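Long-range contacts in SH2 domain-containing protein 3C (PDB 3T6G), which acts as a signalling adapter in integrin-mediated cell adhesion and migration, its Cdc25-homology domain locked in a closed form that cannot carry out canonical nucleotide exchange: residues V57-R66 with L95-M106; R81-L89 with V249-H257. The protein carries 2 engineered substitutions. All blocks are in the same frame, centred on the assembly; numbering follows the deposited sequence.

Contact 1 (V57-R66 with L95-M106); sequences VTKVDCLVAR and LRLDLLERFHTM
Arg-102 reaches across from helix 93-115 and lays its guanidinium group between two apolar side chains: CG1 of Val-60 lies over one face, 3.6 Å from CZ, and CE of Met-106 over the opposite one. Its chain leaves its own helix with CG anti to the backbone N (chi1 -166°) and runs extended from CG to NE, so the charged end spans the gap and sits as a knob among Val-57, Val-60, Asp-61 and Val-64 of helix 50-64. The grip on Asp-61 is side-on. NE of Arg-102 bonds OD1 of Asp-61 at 2.6 Å, nearly in line with the C-O bond, and NH2 of Arg-102 reaches the same OD1 at 2.7 Å from above the carboxylate plane. Both bonds are bent (146° at the hydrogen for NE) because they converge on one oxygen. OD1 stays in the guanidinium plane, yet the two flat groups stand 79° apart. OD2 of Asp-61 is taken by Ser-147 and Asn-144.

Farther along the nearly antiparallel pair, whose segment axes approach to 11.3 Å, apolar side chains take over. CD2 of Leu-99 packs 4.0 Å from CB of Ala-65, whose small side chain suits the closest approach of the two backbones, and also touches CG1 of Val-64. Just before the Schellman motif closed at Arg-66, CD1 of Leu-95 lies 3.7 Å from O of Val-64. Arg-66 itself pairs with Glu-11.

A buried ion pair thus joins two core helices of the Ras-GEF domain. Concentrating two donors on one oxygen, while the other has its own partners, probably keeps Asp-61 ionised and fixes the rotation of both groups.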
# COMPACT_ATOMS: atom_id res chain seq x y z
N VAL A 57 12.03 -5.84 10.67
CA VAL A 57 11.25 -4.90 9.86
C VAL A 57 9.79 -5.22 9.93
O VAL A 57 8.98 -4.32 9.83
CB VAL A 57 11.51 -4.98 8.35
CG1 VAL A 57 11.90 -3.62 7.81
CG2 VAL A 57 12.47 -6.06 8.03
N THR A 58 9.47 -6.51 9.98
CA THR A 58 8.11 -6.96 10.03
C THR A 58 7.46 -6.37 11.27
O THR A 58 6.32 -5.92 11.21
CB THR A 58 8.03 -8.46 10.11
OG1 THR A 58 8.48 -9.02 8.88
CG2 THR A 58 6.59 -8.89 10.35
N LYS A 59 8.20 -6.38 12.39
CA LYS A 59 7.66 -5.87 13.65
C LYS A 59 7.27 -4.41 13.48
O LYS A 59 6.16 -4.00 13.80
CB LYS A 59 8.70 -5.98 14.76
CG LYS A 59 8.11 -6.18 16.15
CD LYS A 59 7.75 -4.88 16.87
CE LYS A 59 8.38 -4.83 18.29
NZ LYS A 59 7.93 -5.90 19.23
N VAL A 60 8.21 -3.63 12.97
CA VAL A 60 7.99 -2.21 12.82
C VAL A 60 6.90 -1.96 11.78
O VAL A 60 6.08 -1.06 11.94
CB VAL A 60 9.30 -1.55 12.41
CG1 VAL A 60 9.10 -0.08 12.16
CG2 VAL A 60 10.36 -1.77 13.52
N ASP A 61 6.90 -2.76 10.73
CA ASP A 61 5.97 -2.61 9.63
C ASP A 61 4.57 -2.73 10.19
O ASP A 61 3.68 -1.93 9.89
CB ASP A 61 6.18 -3.74 8.59
CG ASP A 61 7.28 -3.42 7.58
OD1 ASP A 61 7.72 -2.25 7.51
OD2 ASP A 61 7.69 -4.37 6.84
N CYS A 62 4.39 -3.77 10.98
CA CYS A 62 3.13 -4.09 11.59
C CYS A 62 2.68 -3.07 12.64
O CYS A 62 1.48 -2.87 12.86
CB CYS A 62 3.21 -5.47 12.18
SG CYS A 62 3.21 -6.73 10.92
N LEU A 63 3.62 -2.43 13.31
CA LEU A 63 3.24 -1.42 14.30
C LEU A 63 2.70 -0.21 13.55
O LEU A 63 1.69 0.38 13.95
CB LEU A 63 4.43 -1.04 15.20
CG LEU A 63 4.70 -1.97 16.40
CD1 LEU A 63 6.10 -1.80 17.03
CD2 LEU A 63 3.65 -1.79 17.50
N VAL A 64 3.37 0.16 12.46
CA VAL A 64 3.04 1.36 11.72
C VAL A 64 1.73 1.17 11.00
O VAL A 64 0.91 2.08 10.89
CB VAL A 64 4.12 1.70 10.67
CG1 VAL A 64 3.60 2.75 9.68
CG2 VAL A 64 5.40 2.18 11.35
N ALA A 65 1.53 -0.04 10.50
CA ALA A 65 0.33 -0.36 9.75
C ALA A 65 -0.85 -0.67 10.66
O ALA A 65 -1.92 -1.02 10.17
CB ALA A 65 0.60 -1.55 8.86
N ARG A 66 -0.65 -0.58 11.97
CA ARG A 66 -1.68 -0.97 12.93
C ARG A 66 -2.19 -2.38 12.73
O ARG A 66 -3.39 -2.62 12.72
CB ARG A 66 -2.85 0.03 12.94
CG ARG A 66 -2.28 1.42 13.11
CD ARG A 66 -3.30 2.46 13.16
NE ARG A 66 -2.71 3.71 12.71
CZ ARG A 66 -3.38 4.85 12.67
NH1 ARG A 66 -4.66 4.88 13.04
NH2 ARG A 66 -2.77 5.95 12.25
N LEU A 95 -2.94 7.26 6.92
CA LEU A 95 -2.34 5.96 7.01
C LEU A 95 -1.75 5.58 5.65
O LEU A 95 -0.55 5.33 5.53
CB LEU A 95 -3.38 4.92 7.47
CG LEU A 95 -2.70 3.55 7.64
CD1 LEU A 95 -1.46 3.67 8.59
CD2 LEU A 95 -3.66 2.45 8.12
N ARG A 96 -2.60 5.55 4.63
CA ARG A 96 -2.16 5.23 3.27
C ARG A 96 -0.94 6.06 2.84
O ARG A 96 -0.00 5.55 2.21
CB ARG A 96 -3.28 5.45 2.27
CG ARG A 96 -4.25 4.30 2.13
CD ARG A 96 -5.22 4.58 0.96
NE ARG A 96 -5.99 5.79 1.19
CZ ARG A 96 -7.23 5.79 1.68
NH1 ARG A 96 -7.82 4.65 1.97
NH2 ARG A 96 -7.86 6.93 1.89
N LEU A 97 -0.95 7.35 3.15
CA LEU A 97 0.17 8.17 2.76
C LEU A 97 1.43 7.80 3.55
O LEU A 97 2.52 7.75 2.98
CB LEU A 97 -0.16 9.65 2.87
CG LEU A 97 -1.19 10.17 1.86
CD1 LEU A 97 -1.36 11.66 2.01
CD2 LEU A 97 -0.75 9.84 0.45
N ASP A 98 1.27 7.51 4.85
CA ASP A 98 2.39 7.11 5.71
C ASP A 98 3.02 5.80 5.24
O ASP A 98 4.24 5.67 5.21
CB ASP A 98 1.96 6.94 7.17
CG ASP A 98 1.74 8.25 7.85
OD1 ASP A 98 2.27 9.27 7.35
OD2 ASP A 98 1.03 8.25 8.89
N LEU A 99 2.18 4.82 4.93
CA LEU A 99 2.69 3.57 4.40
C LEU A 99 3.41 3.79 3.07
O LEU A 99 4.28 3.02 2.73
CB LEU A 99 1.59 2.53 4.24
CG LEU A 99 1.00 1.87 5.48
CD1 LEU A 99 -0.15 0.94 5.06
CD2 LEU A 99 2.07 1.09 6.22
N LEU A 100 3.03 4.81 2.31
CA LEU A 100 3.71 5.05 1.04
C LEU A 100 5.09 5.69 1.28
O LEU A 100 6.05 5.36 0.58
CB LEU A 100 2.86 5.90 0.07
CG LEU A 100 1.68 5.23 -0.66
CD1 LEU A 100 0.75 6.28 -1.28
CD2 LEU A 100 2.12 4.25 -1.72
N GLU A 101 5.19 6.59 2.26
CA GLU A 101 6.49 7.15 2.60
C GLU A 101 7.39 6.03 3.09
O GLU A 101 8.56 5.95 2.73
CB GLU A 101 6.40 8.22 3.69
CG GLU A 101 7.77 8.79 4.10
CD GLU A 101 8.30 9.83 3.11
OE1 GLU A 101 7.48 10.58 2.55
OE2 GLU A 101 9.53 9.90 2.90
N ARG A 102 6.81 5.15 3.90
CA ARG A 102 7.60 4.09 4.50
C ARG A 102 8.20 3.22 3.41
O ARG A 102 9.41 3.02 3.36
CB ARG A 102 6.77 3.22 5.46
CG ARG A 102 7.65 2.33 6.36
CD ARG A 102 6.86 1.49 7.36
NE ARG A 102 7.64 0.35 7.82
CZ ARG A 102 8.75 0.45 8.57
NH1 ARG A 102 9.22 1.64 8.94
NH2 ARG A 102 9.39 -0.64 8.94
N PHE A 103 7.32 2.72 2.55
CA PHE A 103 7.67 1.88 1.41
C PHE A 103 8.81 2.48 0.56
O PHE A 103 9.91 1.90 0.49
CB PHE A 103 6.43 1.66 0.56
CG PHE A 103 6.59 0.61 -0.51
CD1 PHE A 103 6.33 -0.72 -0.24
CD2 PHE A 103 6.97 0.97 -1.79
CE1 PHE A 103 6.45 -1.68 -1.23
CE2 PHE A 103 7.09 0.01 -2.79
CZ PHE A 103 6.83 -1.31 -2.51
N HIS A 104 8.58 3.62 -0.07
CA HIS A 104 9.64 4.11 -0.93
C HIS A 104 10.91 4.50 -0.18
O HIS A 104 12.02 4.30 -0.67
CB HIS A 104 9.22 5.24 -1.88
CG HIS A 104 10.20 5.44 -3.00
ND1 HIS A 104 10.66 4.40 -3.78
CD2 HIS A 104 10.84 6.56 -3.43
CE1 HIS A 104 11.53 4.87 -4.66
NE2 HIS A 104 11.66 6.17 -4.47
N THR A 105 10.75 5.06 1.01
CA THR A 105 11.90 5.49 1.79
C THR A 105 12.78 4.32 2.24
O THR A 105 14.01 4.41 2.26
CB THR A 105 11.46 6.37 2.92
OG1 THR A 105 11.08 7.62 2.36
CG2 THR A 105 12.59 6.62 3.93
N MET A 106 12.14 3.21 2.58
CA MET A 106 12.83 1.96 2.87
C MET A 106 13.67 1.52 1.66
O MET A 106 14.87 1.27 1.80
CB MET A 106 11.78 0.91 3.22
CG MET A 106 12.27 -0.52 3.40
SD MET A 106 13.15 -0.76 4.95
CE MET A 106 12.24 0.24 6.14

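Contact 2 (R81-L89 with V249-H257); sequences RWGMELLTL and VAHHGGLYH
Trp-82 presents one face of its indole to Gly-253 and His-257, with O of Gly-253 and CB of His-257 both above that face near its rim, while CB of its chain neighbour Arg-81 lies on the opposite face. The imidazole of His-257 takes the six-membered ring in an offset stack, centroids 4.6 Å apart and planes at 24°, and CH2 of Trp-82 sits over the His-257 face, 3.4 Å from its CG. A CH-pi contact from CB of His-257 adds to it. At the edge of the Tyr-256 ring, in its plane, is O of Val-249.

Because Gly-253 lacks a side chain, the five-membered end of the indole can rest directly on the backbone at the start of helix 253-263, CD1 of Trp-82 lying 3.2 Å from C of Gly-253. NE1 of Trp-82 and N of Gly-254 are close as well, but both are donors and do not bond. Outside the pair, ND1 of His-257 is held by O of Ile-67, which helps set how its ring is turned.

Met-84 touches both helices with the base of its side chain. Its CB meets CG1 of Val-249 at 4.0 Å; with CG beside the backbone N (chi1 -75°), CG lies against CD2 of Tyr-256, while the bends at chi2 and chi3 take the sulfur end elsewhere. CB of Ala-250, small enough for the close backbones, fits against CA of Glu-85 (3.8 Å) and CG2 of Thr-88 (4.0 Å).

Stacking and apolar packing therefore hold the two segments together, whereas the carboxylate of Glu-85 is used outside the pair, in binding a basic side chain on the chain of another protein, which also packs on Thr-88 and Ala-250.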
# COMPACT_ATOMS: atom_id res chain seq x y z
N ARG A 81 -11.32 -1.73 14.06
CA ARG A 81 -10.34 -2.51 14.81
C ARG A 81 -8.91 -2.45 14.24
O ARG A 81 -7.96 -2.25 14.99
CB ARG A 81 -10.79 -3.96 14.94
CG ARG A 81 -11.84 -4.18 16.00
CD ARG A 81 -12.26 -5.64 16.10
NE ARG A 81 -12.97 -5.91 17.36
CZ ARG A 81 -14.20 -5.49 17.64
NH1 ARG A 81 -14.89 -4.76 16.76
NH2 ARG A 81 -14.75 -5.79 18.81
N TRP A 82 -8.75 -2.60 12.93
CA TRP A 82 -7.42 -2.82 12.34
C TRP A 82 -7.04 -1.83 11.24
O TRP A 82 -7.88 -1.36 10.48
CB TRP A 82 -7.38 -4.22 11.77
CG TRP A 82 -7.70 -5.25 12.80
CD1 TRP A 82 -8.75 -6.13 12.80
CD2 TRP A 82 -6.97 -5.50 14.01
NE1 TRP A 82 -8.71 -6.91 13.93
CE2 TRP A 82 -7.63 -6.55 14.69
CE3 TRP A 82 -5.81 -4.94 14.58
CZ2 TRP A 82 -7.18 -7.05 15.91
CZ3 TRP A 82 -5.35 -5.45 15.79
CH2 TRP A 82 -6.04 -6.49 16.44
N GLY A 83 -5.75 -1.50 11.17
CA GLY A 83 -5.24 -0.60 10.14
C GLY A 83 -5.52 -1.12 8.74
O GLY A 83 -5.63 -0.35 7.79
N MET A 84 -5.65 -2.44 8.60
CA MET A 84 -5.93 -3.01 7.30
C MET A 84 -7.28 -2.52 6.84
O MET A 84 -7.45 -2.20 5.66
CB MET A 84 -5.89 -4.54 7.34
CG MET A 84 -4.48 -5.16 7.41
SD MET A 84 -3.33 -4.63 6.11
CE MET A 84 -2.55 -3.23 6.89
N GLU A 85 -8.23 -2.48 7.77
CA GLU A 85 -9.57 -1.98 7.49
C GLU A 85 -9.51 -0.49 7.28
O GLU A 85 -10.09 0.04 6.33
CB GLU A 85 -10.52 -2.32 8.63
CG GLU A 85 -11.89 -1.72 8.48
CD GLU A 85 -12.95 -2.53 9.21
OE1 GLU A 85 -12.55 -3.49 9.91
OE2 GLU A 85 -14.16 -2.22 9.09
N LEU A 86 -8.76 0.20 8.13
CA LEU A 86 -8.68 1.65 8.05
C LEU A 86 -8.23 2.15 6.68
O LEU A 86 -8.68 3.20 6.23
CB LEU A 86 -7.76 2.23 9.14
CG LEU A 86 -7.71 3.76 9.06
CD1 LEU A 86 -9.12 4.34 9.29
CD2 LEU A 86 -6.73 4.41 10.03
N LEU A 87 -7.34 1.42 6.02
CA LEU A 87 -6.78 1.94 4.76
C LEU A 87 -7.65 1.77 3.51
O LEU A 87 -7.26 2.21 2.43
CB LEU A 87 -5.33 1.47 4.54
CG LEU A 87 -4.99 0.00 4.74
CD1 LEU A 87 -5.56 -0.80 3.61
CD2 LEU A 87 -3.50 -0.16 4.80
N THR A 88 -8.82 1.15 3.66
CA THR A 88 -9.82 1.14 2.60
C THR A 88 -10.78 2.32 2.73
O THR A 88 -11.45 2.69 1.77
CB THR A 88 -10.67 -0.14 2.64
OG1 THR A 88 -11.62 -0.03 3.71
CG2 THR A 88 -9.80 -1.37 2.84
N LEU A 89 -10.87 2.88 3.93
CA LEU A 89 -11.84 3.93 4.23
C LEU A 89 -11.33 5.31 3.85
O LEU A 89 -10.13 5.53 3.75
CB LEU A 89 -12.21 3.89 5.72
CG LEU A 89 -13.22 2.81 6.08
CD1 LEU A 89 -13.79 2.24 4.82
CD2 LEU A 89 -12.56 1.72 6.89
N VAL A 249 -9.02 -8.65 2.62
CA VAL A 249 -8.04 -8.04 3.48
C VAL A 249 -8.62 -7.34 4.72
O VAL A 249 -8.20 -7.61 5.86
CB VAL A 249 -7.28 -6.98 2.71
CG1 VAL A 249 -6.65 -6.01 3.68
CG2 VAL A 249 -6.23 -7.65 1.79
N ALA A 250 -9.55 -6.43 4.48
CA ALA A 250 -10.11 -5.63 5.55
C ALA A 250 -10.87 -6.54 6.51
O ALA A 250 -10.90 -6.32 7.73
CB ALA A 250 -11.01 -4.52 5.00
N HIS A 251 -11.46 -7.58 5.95
CA HIS A 251 -12.26 -8.51 6.72
C HIS A 251 -11.34 -9.43 7.53
O HIS A 251 -11.80 -10.20 8.36
CB HIS A 251 -13.09 -9.33 5.75
CG HIS A 251 -13.87 -10.44 6.37
ND1 HIS A 251 -15.06 -10.23 7.03
CD2 HIS A 251 -13.64 -11.78 6.41
CE1 HIS A 251 -15.53 -11.39 7.46
NE2 HIS A 251 -14.69 -12.35 7.10
N HIS A 252 -10.05 -9.36 7.26
CA HIS A 252 -9.11 -10.29 7.85
C HIS A 252 -8.07 -9.60 8.74
O HIS A 252 -7.03 -10.19 9.05
CB HIS A 252 -8.43 -11.10 6.75
CG HIS A 252 -9.28 -12.21 6.22
ND1 HIS A 252 -8.95 -12.94 5.10
CD2 HIS A 252 -10.45 -12.72 6.67
CE1 HIS A 252 -9.88 -13.85 4.87
NE2 HIS A 252 -10.80 -13.74 5.81
N GLY A 253 -8.35 -8.37 9.15
CA GLY A 253 -7.45 -7.64 10.03
C GLY A 253 -7.04 -8.39 11.30
O GLY A 253 -5.92 -8.22 11.79
N GLY A 254 -7.96 -9.19 11.83
CA GLY A 254 -7.74 -9.95 13.04
C GLY A 254 -6.90 -11.19 12.83
O GLY A 254 -6.29 -11.70 13.76
N LEU A 255 -6.87 -11.67 11.59
CA LEU A 255 -6.05 -12.83 11.26
C LEU A 255 -4.59 -12.41 11.12
O LEU A 255 -3.69 -13.10 11.60
CB LEU A 255 -6.54 -13.52 9.98
CG LEU A 255 -5.65 -14.70 9.57
CD1 LEU A 255 -5.91 -15.88 10.49
CD2 LEU A 255 -5.86 -15.11 8.11
N TYR A 256 -4.35 -11.29 10.46
CA TYR A 256 -2.99 -10.82 10.29
C TYR A 256 -2.36 -10.47 11.65
O TYR A 256 -1.18 -10.75 11.88
CB TYR A 256 -2.93 -9.64 9.32
CG TYR A 256 -3.63 -9.93 8.01
CD1 TYR A 256 -3.24 -11.01 7.23
CD2 TYR A 256 -4.68 -9.12 7.56
CE1 TYR A 256 -3.86 -11.28 6.04
CE2 TYR A 256 -5.31 -9.40 6.35
CZ TYR A 256 -4.89 -10.48 5.60
OH TYR A 256 -5.50 -10.79 4.41
N HIS A 257 -3.15 -9.86 12.53
CA HIS A 257 -2.68 -9.49 13.85
C HIS A 257 -2.25 -10.75 14.60
O HIS A 257 -1.11 -10.84 15.09
CB HIS A 257 -3.76 -8.76 14.63
CG HIS A 257 -3.56 -8.78 16.11
ND1 HIS A 257 -2.66 -7.95 16.76
CD2 HIS A 257 -4.16 -9.52 17.08
CE1 HIS A 257 -2.71 -8.19 18.06
NE2 HIS A 257 -3.61 -9.14 18.28

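The two contacts lie about 14 Å apart, centre to centre, in one all-helical Ras-GEF domain. The centre of contact 1 is about 7 Å, and that of contact 2 about 19 Å, from the centre of the chain, contact 2 lying beside the chain of another protein. Their segments alternate in sequence: 57-66, 81-89, 95-106, then 249-257 after a long helical excursion. Helix 83-86 precedes helix 93-115, and the contacts meet directly: N of Gly-83 is hydrogen-bonded to O of Arg-66 at 3.0 Å, NH1 of Arg-96 reaches O of Leu-87, and Leu-99 packs on Leu-87. The central helix pair thus touches, through helix 83-86 and the turn after it, the region that meets the other protein's chain.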